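Local coordinates for protein DJ-1 homolog D (Arabidopsis thaliana, PDB 4OGG), which belongs to the DJ-1/PfpI family of the glutaminase I clan and carries two copies of the family sequence in tandem along one chain, at residues Asp11-Asp15 and Tyr16-Val20; Pro155-Pro158 and Asp159-Val162; Cys354-Gly358 and Asn359-Gly363. All blocks are in the same frame, centred on the assembly; numbering follows the deposited sequence.

Overall arrangement
Contacts 1 and 2 fall in the first DJ-1/PfpI family region (3-186) and contact 3 in the second (196-379). Contact 1, where strand 13-14 turns into helix 15-27, lies deepest, its centre about 10 Å from that of the chain; E17 touches I117, the residue before the modified cysteine at position 118. Contact 2 leads into strand 161-164 and contact 3 pairs strand 355-357 with 360-362; 161-164 and 355-357 are outermost, within this chain, in six-stranded sheets of the same strand order. Their centres are about 36 Å apart, on opposite sides of the chain's centre. Contact 1 is about 19 Å from contact 2 and 28 Å from contact 3, centre to centre, and touches neither.

Contact 1 (Asp11-Asp15 and Tyr16-Val20); sequences DYMED and YEVMV
A bend at chi2 (-74°) turns the carboxylate of E14 back over the first turn of the helix, where its OE2 accepts from Y16 N at 2.7 Å. The donor arrives on the syn side of the oxygen, tilted 29° out of the carboxylate plane. E17 N adds a weak bond to the same OE2, so E14 is the N-cap, holding two amides of the helix's first turn. Its other oxygen, OE1, turns to H257 NE2 and H50 N, which helps fix the rotation of the group. E17 crosses the E14 side chain at about a right angle, with E17 CD 3.5 Å from E14 CB and the two carboxylate planes 22° apart. One residue on, D15 O takes the M19 N-H at 3.1 Å, and V18 CG1 closes over that same D15 O at 3.2 Å. M13 crosses V18 at about a right angle, laying its SD 3.7 Å from V18 CB. F66 of strand 66-67 meets both M13 and V18, while the Y16 ring stacks on H257. Strand 13-14 pairs in parallel with strand 44-51, and the helix it leads into lies against helix 208-221.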
loop_
_atom_site.group_PDB
_atom_site.type_symbol
_atom_site.label_atom_id
_atom_site.label_comp_id
_atom_site.label_asym_id
_atom_site.label_seq_id
_atom_site.Cartn_x
_atom_site.Cartn_y
_atom_site.Cartn_z
ATOM N N ASP C 11 -14.454 4.251 -13.677
ATOM C CA ASP C 11 -13.448 4.250 -12.626
ATOM C C ASP C 11 -13.468 2.919 -11.886
ATOM O O ASP C 11 -14.525 2.409 -11.518
ATOM C CB ASP C 11 -13.684 5.405 -11.650
ATOM C CG ASP C 11 -13.456 6.764 -12.287
ATOM O OD1 ASP C 11 -13.033 6.810 -13.462
ATOM O OD2 ASP C 11 -13.694 7.786 -11.614
ATOM N N TYR C 12 -12.277 2.365 -11.690
ATOM C CA TYR C 12 -12.091 1.089 -11.018
ATOM C C TYR C 12 -12.565 -0.118 -11.822
ATOM O O TYR C 12 -12.932 -1.157 -11.271
ATOM C CB TYR C 12 -12.705 1.134 -9.616
ATOM C CG TYR C 12 -11.850 1.971 -8.681
ATOM C CD1 TYR C 12 -10.567 1.549 -8.325
ATOM C CD2 TYR C 12 -12.293 3.202 -8.202
ATOM C CE1 TYR C 12 -9.744 2.331 -7.515
ATOM C CE2 TYR C 12 -11.475 3.997 -7.391
ATOM C CZ TYR C 12 -10.204 3.553 -7.053
ATOM O OH TYR C 12 -9.386 4.331 -6.264
ATOM N N MET C 13 -12.554 0.026 -13.144
ATOM C CA MET C 13 -12.884 -1.104 -14.002
ATOM C C MET C 13 -11.647 -1.988 -13.805
ATOM O O MET C 13 -10.591 -1.487 -13.410
ATOM C CB MET C 13 -13.001 -0.648 -15.461
ATOM C CG MET C 13 -11.754 0.017 -16.013
ATOM S SD MET C 13 -12.029 0.733 -17.652
ATOM C CE MET C 13 -10.781 1.985 -17.672
ATOM N N GLU C 14 -11.755 -3.288 -14.057
ATOM C CA GLU C 14 -10.605 -4.172 -13.857
ATOM C C GLU C 14 -9.537 -3.880 -14.911
ATOM O O GLU C 14 -9.814 -3.902 -16.111
ATOM C CB GLU C 14 -11.056 -5.636 -13.912
ATOM C CG GLU C 14 -10.347 -6.541 -12.899
ATOM C CD GLU C 14 -8.912 -6.870 -13.275
ATOM O OE1 GLU C 14 -8.145 -7.274 -12.378
ATOM O OE2 GLU C 14 -8.549 -6.750 -14.463
ATOM N N ASP C 15 -8.319 -3.609 -14.448
ATOM C CA ASP C 15 -7.202 -3.254 -15.324
ATOM C C ASP C 15 -6.967 -4.185 -16.517
ATOM O O ASP C 15 -6.819 -3.721 -17.645
ATOM C CB ASP C 15 -5.913 -3.119 -14.494
ATOM C CG ASP C 15 -4.903 -2.172 -15.128
ATOM O OD1 ASP C 15 -5.252 -1.493 -16.119
ATOM O OD2 ASP C 15 -3.759 -2.092 -14.632
ATOM N N TYR C 16 -6.918 -5.493 -16.285
ATOM C CA TYR C 16 -6.712 -6.420 -17.396
ATOM C C TYR C 16 -7.892 -6.402 -18.362
ATOM O O TYR C 16 -7.718 -6.457 -19.581
ATOM C CB TYR C 16 -6.561 -7.863 -16.904
ATOM C CG TYR C 16 -5.199 -8.264 -16.378
ATOM C CD1 TYR C 16 -4.050 -7.540 -16.693
ATOM C CD2 TYR C 16 -5.055 -9.430 -15.620
ATOM C CE1 TYR C 16 -2.789 -7.969 -16.270
ATOM C CE2 TYR C 16 -3.807 -9.865 -15.200
ATOM C CZ TYR C 16 -2.683 -9.136 -15.526
ATOM O OH TYR C 16 -1.450 -9.588 -15.115
ATOM N N GLU C 17 -9.094 -6.331 -17.804
ATOM C CA GLU C 17 -10.308 -6.376 -18.602
ATOM C C GLU C 17 -10.528 -5.210 -19.555
ATOM O O GLU C 17 -11.358 -5.294 -20.460
ATOM C CB GLU C 17 -11.496 -6.601 -17.668
ATOM C CG GLU C 17 -11.509 -8.040 -17.168
ATOM C CD GLU C 17 -12.267 -8.240 -15.875
ATOM O OE1 GLU C 17 -13.340 -7.635 -15.705
ATOM O OE2 GLU C 17 -11.787 -9.027 -15.032
ATOM N N VAL C 18 -9.786 -4.127 -19.368
ATOM C CA VAL C 18 -9.903 -3.018 -20.305
ATOM C C VAL C 18 -8.686 -3.025 -21.230
ATOM O O VAL C 18 -8.818 -2.916 -22.454
ATOM C CB VAL C 18 -10.006 -1.632 -19.596
ATOM C CG1 VAL C 18 -8.839 -1.422 -18.642
ATOM C CG2 VAL C 18 -10.036 -0.515 -20.655
ATOM N N MET C 19 -7.499 -3.193 -20.657
ATOM C CA MET C 19 -6.283 -3.155 -21.458
ATOM C C MET C 19 -6.064 -4.306 -22.430
ATOM O O MET C 19 -5.614 -4.078 -23.549
ATOM C CB MET C 19 -5.052 -3.008 -20.556
ATOM C CG MET C 19 -3.800 -2.583 -21.312
ATOM S SD MET C 19 -4.037 -1.048 -22.258
ATOM C CE MET C 19 -3.472 0.188 -21.072
ATOM N N VAL C 20 -6.365 -5.535 -22.026
ATOM C CA VAL C 20 -6.153 -6.661 -22.931
ATOM C C VAL C 20 -6.999 -6.519 -24.201
ATOM O O VAL C 20 -6.467 -6.570 -25.307
ATOM C CB VAL C 20 -6.432 -8.017 -22.235
ATOM C CG1 VAL C 20 -6.266 -9.159 -23.233
ATOM C CG2 VAL C 20 -5.451 -8.212 -21.082
#

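Contact 2 (Pro155-Pro158 and Asp159-Val162); sequences PITP and DVCV
T157 and D159 lie side by side across a type I turn, and the T157 hydroxyl donates to D159 with 2.7 Å between OG1 and OD1. The hydrogen bond meets that carboxylate oxygen nearly along its C-O axis. Both side chains make it possible by their first torsions: T157 OG1 and D159 CG each sit between the backbone N and the carbonyl carbon, with chi1 of 55° in T157 and 69° in D159. The turn itself runs from T157 to V160, with P158 and D159 at its two central corners. It is closed by V160 N donating to T157 O at 3.2 Å; the bond is fairly straight at the hydrogen, but the donor sits above the carbonyl plane, 54° out of it. V160 supplies the close packing: its CG2 stands 3.1 Å from T157 OG1 and 3.2 Å from T157 O, so one methyl is pressed against both oxygens of the threonine.

Beyond this knot the fit is looser. I156 crosses V160 at about a right angle and meets it by methyls alone, CG2 to CG2 at 3.8 Å, while the rest of the isoleucine leads off at the exposed surface. P155 is more distant still, its CB 4.4 Å from V160 CB. A water lies by the backbone of the turn, 2.6 Å from P158 O and 2.8 Å from V160 O, and P158 O also receives the hydroxyl of T172. Past the turn the chain enters strand 161-164, an outermost strand of its sheet within this chain, which runs antiparallel to strand 167-170 through V162 and T169, while C161 packs onto helix 176-186.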
loop_
_atom_site.group_PDB
_atom_site.type_symbol
_atom_site.label_atom_id
_atom_site.label_comp_id
_atom_site.label_asym_id
_atom_site.label_seq_id
_atom_site.Cartn_x
_atom_site.Cartn_y
_atom_site.Cartn_z
ATOM N N PRO C 155 -20.560 -20.280 -14.091
ATOM C CA PRO C 155 -19.222 -20.562 -14.620
ATOM C C PRO C 155 -18.553 -21.654 -13.787
ATOM O O PRO C 155 -18.142 -21.411 -12.653
ATOM C CB PRO C 155 -18.518 -19.214 -14.499
ATOM C CG PRO C 155 -19.104 -18.665 -13.229
ATOM C CD PRO C 155 -20.583 -18.996 -13.366
ATOM N N ILE C 156 -18.462 -22.857 -14.348
ATOM C CA ILE C 156 -17.851 -23.982 -13.644
ATOM C C ILE C 156 -16.351 -23.757 -13.470
ATOM O O ILE C 156 -15.765 -24.155 -12.462
ATOM C CB ILE C 156 -18.090 -25.303 -14.405
ATOM C CG1 ILE C 156 -17.504 -26.474 -13.611
ATOM C CG2 ILE C 156 -17.474 -25.223 -15.796
ATOM C CD1 ILE C 156 -17.744 -27.825 -14.248
ATOM N N THR C 157 -15.738 -23.123 -14.464
ATOM C CA THR C 157 -14.316 -22.804 -14.435
ATOM C C THR C 157 -14.193 -21.317 -14.770
ATOM O O THR C 157 -15.066 -20.752 -15.428
ATOM C CB THR C 157 -13.523 -23.638 -15.465
ATOM O OG1 THR C 157 -14.081 -23.453 -16.770
ATOM C CG2 THR C 157 -13.571 -25.116 -15.099
ATOM N N PRO C 158 -13.113 -20.663 -14.313
ATOM C CA PRO C 158 -12.892 -19.235 -14.564
ATOM C C PRO C 158 -12.804 -18.810 -16.027
ATOM O O PRO C 158 -13.071 -17.652 -16.354
ATOM C CB PRO C 158 -11.589 -18.951 -13.817
ATOM C CG PRO C 158 -11.614 -19.942 -12.702
ATOM C CD PRO C 158 -12.086 -21.193 -13.400
ATOM N N ASP C 159 -12.436 -19.736 -16.907
ATOM C CA ASP C 159 -12.289 -19.404 -18.320
ATOM C C ASP C 159 -13.539 -19.612 -19.174
ATOM O O ASP C 159 -13.494 -19.447 -20.393
ATOM C CB ASP C 159 -11.122 -20.201 -18.920
ATOM C CG ASP C 159 -11.411 -21.687 -19.013
ATOM O OD1 ASP C 159 -12.497 -22.125 -18.576
ATOM O OD2 ASP C 159 -10.541 -22.421 -19.529
ATOM N N VAL C 160 -14.657 -19.948 -18.544
ATOM C CA VAL C 160 -15.894 -20.184 -19.284
ATOM C C VAL C 160 -16.416 -18.975 -20.061
ATOM O O VAL C 160 -16.445 -17.853 -19.552
ATOM C CB VAL C 160 -17.028 -20.681 -18.346
ATOM C CG1 VAL C 160 -18.344 -20.752 -19.109
ATOM C CG2 VAL C 160 -16.686 -22.059 -17.795
ATOM N N CYS C 161 -16.811 -19.224 -21.307
ATOM C CA CYS C 161 -17.388 -18.203 -22.181
ATOM C C CYS C 161 -18.698 -18.760 -22.726
ATOM O O CYS C 161 -18.814 -19.961 -22.976
ATOM C CB CYS C 161 -16.462 -17.880 -23.356
ATOM S SG CYS C 161 -14.972 -16.978 -22.917
ATOM N N VAL C 162 -19.682 -17.889 -22.911
ATOM C CA VAL C 162 -20.978 -18.303 -23.430
ATOM C C VAL C 162 -21.379 -17.363 -24.554
ATOM O O VAL C 162 -20.980 -16.198 -24.570
ATOM C CB VAL C 162 -22.062 -18.266 -22.325
ATOM C CG1 VAL C 162 -23.437 -18.490 -22.927
ATOM C CG2 VAL C 162 -21.769 -19.331 -21.280
HETATM O O HOH W 1 -14.329 -16.551 -18.333
#

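Contact 3 (Cys354-Gly358 and Asn359-Gly363); sequences CFTDG and NLVTG
C354 reaches across to the far end of its hairpin partner: CB rests 3.4 Å from T362 O, and SG, placed anti to the carbonyl carbon (chi1 -74°), goes on to lie 3.5 Å from G363 CA. F372 and Q375 meet the same side chain from helix 369-380. Next along, F355 and T362 form a hydrogen-bonded antiparallel pair, F355 N giving to T362 O at 3.0 Å and T362 N to F355 O at 2.9 Å, both donors in the carbonyl plane. T356 and V361 are a non-hydrogen-bonded pair, with T356 OG1 3.7 Å from V361 CG2. D357 and L360 close the hairpin round its two-residue type II' turn, G358-N359: D357 N to L360 O is short at 2.7 Å and in plane, whereas the return bond from L360 N approaches D357 O 51° out of its plane. G358 takes the first corner of that turn with a positive phi of 64°. R326 ties the turn down, forming a salt bridge with D357 and a hydrogen bond to N359 OD1. Strand 355-357 is an outermost strand of its sheet within this chain; strand 360-362 joins it to parallel strand 307-309, which leads toward the modified cysteine at position 311. T356 and V361 face helix 369-380, while L360 and T362 turn to strand 327-328 and helix 314-320 on the other face.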
loop_
_atom_site.group_PDB
_atom_site.type_symbol
_atom_site.label_atom_id
_atom_site.label_comp_id
_atom_site.label_asym_id
_atom_site.label_seq_id
_atom_site.Cartn_x
_atom_site.Cartn_y
_atom_site.Cartn_z
ATOM N N CYS C 354 6.804 0.316 -32.528
ATOM C CA CYS C 354 7.628 -0.886 -32.460
ATOM C C CYS C 354 8.376 -1.053 -33.774
ATOM O O CYS C 354 7.983 -0.491 -34.797
ATOM C CB CYS C 354 6.776 -2.127 -32.185
ATOM S SG CYS C 354 6.194 -2.237 -30.480
ATOM N N PHE C 355 9.451 -1.829 -33.741
ATOM C CA PHE C 355 10.265 -2.041 -34.929
ATOM C C PHE C 355 10.515 -3.514 -35.207
ATOM O O PHE C 355 10.546 -4.344 -34.295
ATOM C CB PHE C 355 11.612 -1.333 -34.762
ATOM C CG PHE C 355 11.502 0.147 -34.530
ATOM C CD1 PHE C 355 11.305 1.021 -35.594
ATOM C CD2 PHE C 355 11.613 0.670 -33.246
ATOM C CE1 PHE C 355 11.223 2.396 -35.383
ATOM C CE2 PHE C 355 11.532 2.042 -33.022
ATOM C CZ PHE C 355 11.338 2.908 -34.094
ATOM N N THR C 356 10.700 -3.829 -36.483
ATOM C CA THR C 356 10.983 -5.191 -36.904
ATOM C C THR C 356 12.304 -5.196 -37.664
ATOM O O THR C 356 12.484 -4.441 -38.620
ATOM C CB THR C 356 9.875 -5.749 -37.828
ATOM O OG1 THR C 356 8.663 -5.919 -37.080
ATOM C CG2 THR C 356 10.298 -7.092 -38.418
ATOM N N ASP C 357 13.229 -6.037 -37.215
ATOM C CA ASP C 357 14.535 -6.171 -37.849
ATOM C C ASP C 357 14.741 -7.656 -38.077
ATOM O O ASP C 357 15.171 -8.379 -37.178
ATOM C CB ASP C 357 15.643 -5.617 -36.946
ATOM C CG ASP C 357 17.033 -5.848 -37.519
ATOM O OD1 ASP C 357 17.246 -5.540 -38.711
ATOM O OD2 ASP C 357 17.916 -6.332 -36.777
ATOM N N GLY C 358 14.419 -8.111 -39.282
ATOM C CA GLY C 358 14.559 -9.522 -39.578
ATOM C C GLY C 358 13.610 -10.303 -38.693
ATOM O O GLY C 358 12.401 -10.080 -38.728
ATOM N N ASN C 359 14.157 -11.201 -37.880
ATOM C CA ASN C 359 13.355 -12.026 -36.983
ATOM C C ASN C 359 13.142 -11.359 -35.629
ATOM O O ASN C 359 12.504 -11.930 -34.747
ATOM C CB ASN C 359 14.045 -13.370 -36.757
ATOM C CG ASN C 359 15.285 -13.248 -35.883
ATOM O OD1 ASN C 359 16.150 -12.407 -36.128
ATOM N ND2 ASN C 359 15.375 -14.089 -34.859
ATOM N N LEU C 360 13.668 -10.151 -35.468
ATOM C CA LEU C 360 13.562 -9.449 -34.194
ATOM C C LEU C 360 12.556 -8.303 -34.147
ATOM O O LEU C 360 12.648 -7.347 -34.915
ATOM C CB LEU C 360 14.942 -8.925 -33.791
ATOM C CG LEU C 360 15.063 -8.226 -32.435
ATOM C CD1 LEU C 360 14.779 -9.222 -31.316
ATOM C CD2 LEU C 360 16.458 -7.645 -32.290
ATOM N N VAL C 361 11.597 -8.407 -33.230
ATOM C CA VAL C 361 10.585 -7.371 -33.043
ATOM C C VAL C 361 10.802 -6.770 -31.659
ATOM O O VAL C 361 10.842 -7.494 -30.662
ATOM C CB VAL C 361 9.144 -7.940 -33.099
ATOM C CG1 VAL C 361 8.143 -6.842 -32.749
ATOM C CG2 VAL C 361 8.851 -8.499 -34.488
ATOM N N THR C 362 10.945 -5.453 -31.596
ATOM C CA THR C 362 11.161 -4.799 -30.313
ATOM C C THR C 362 10.211 -3.652 -30.027
ATOM O O THR C 362 9.845 -2.880 -30.919
ATOM C CB THR C 362 12.615 -4.274 -30.175
ATOM O OG1 THR C 362 12.954 -3.476 -31.317
ATOM C CG2 THR C 362 13.586 -5.431 -30.054
ATOM N N GLY C 363 9.818 -3.562 -28.760
ATOM C CA GLY C 363 8.932 -2.508 -28.300
ATOM C C GLY C 363 9.635 -1.764 -27.179
ATOM O O GLY C 363 10.632 -2.249 -26.642
#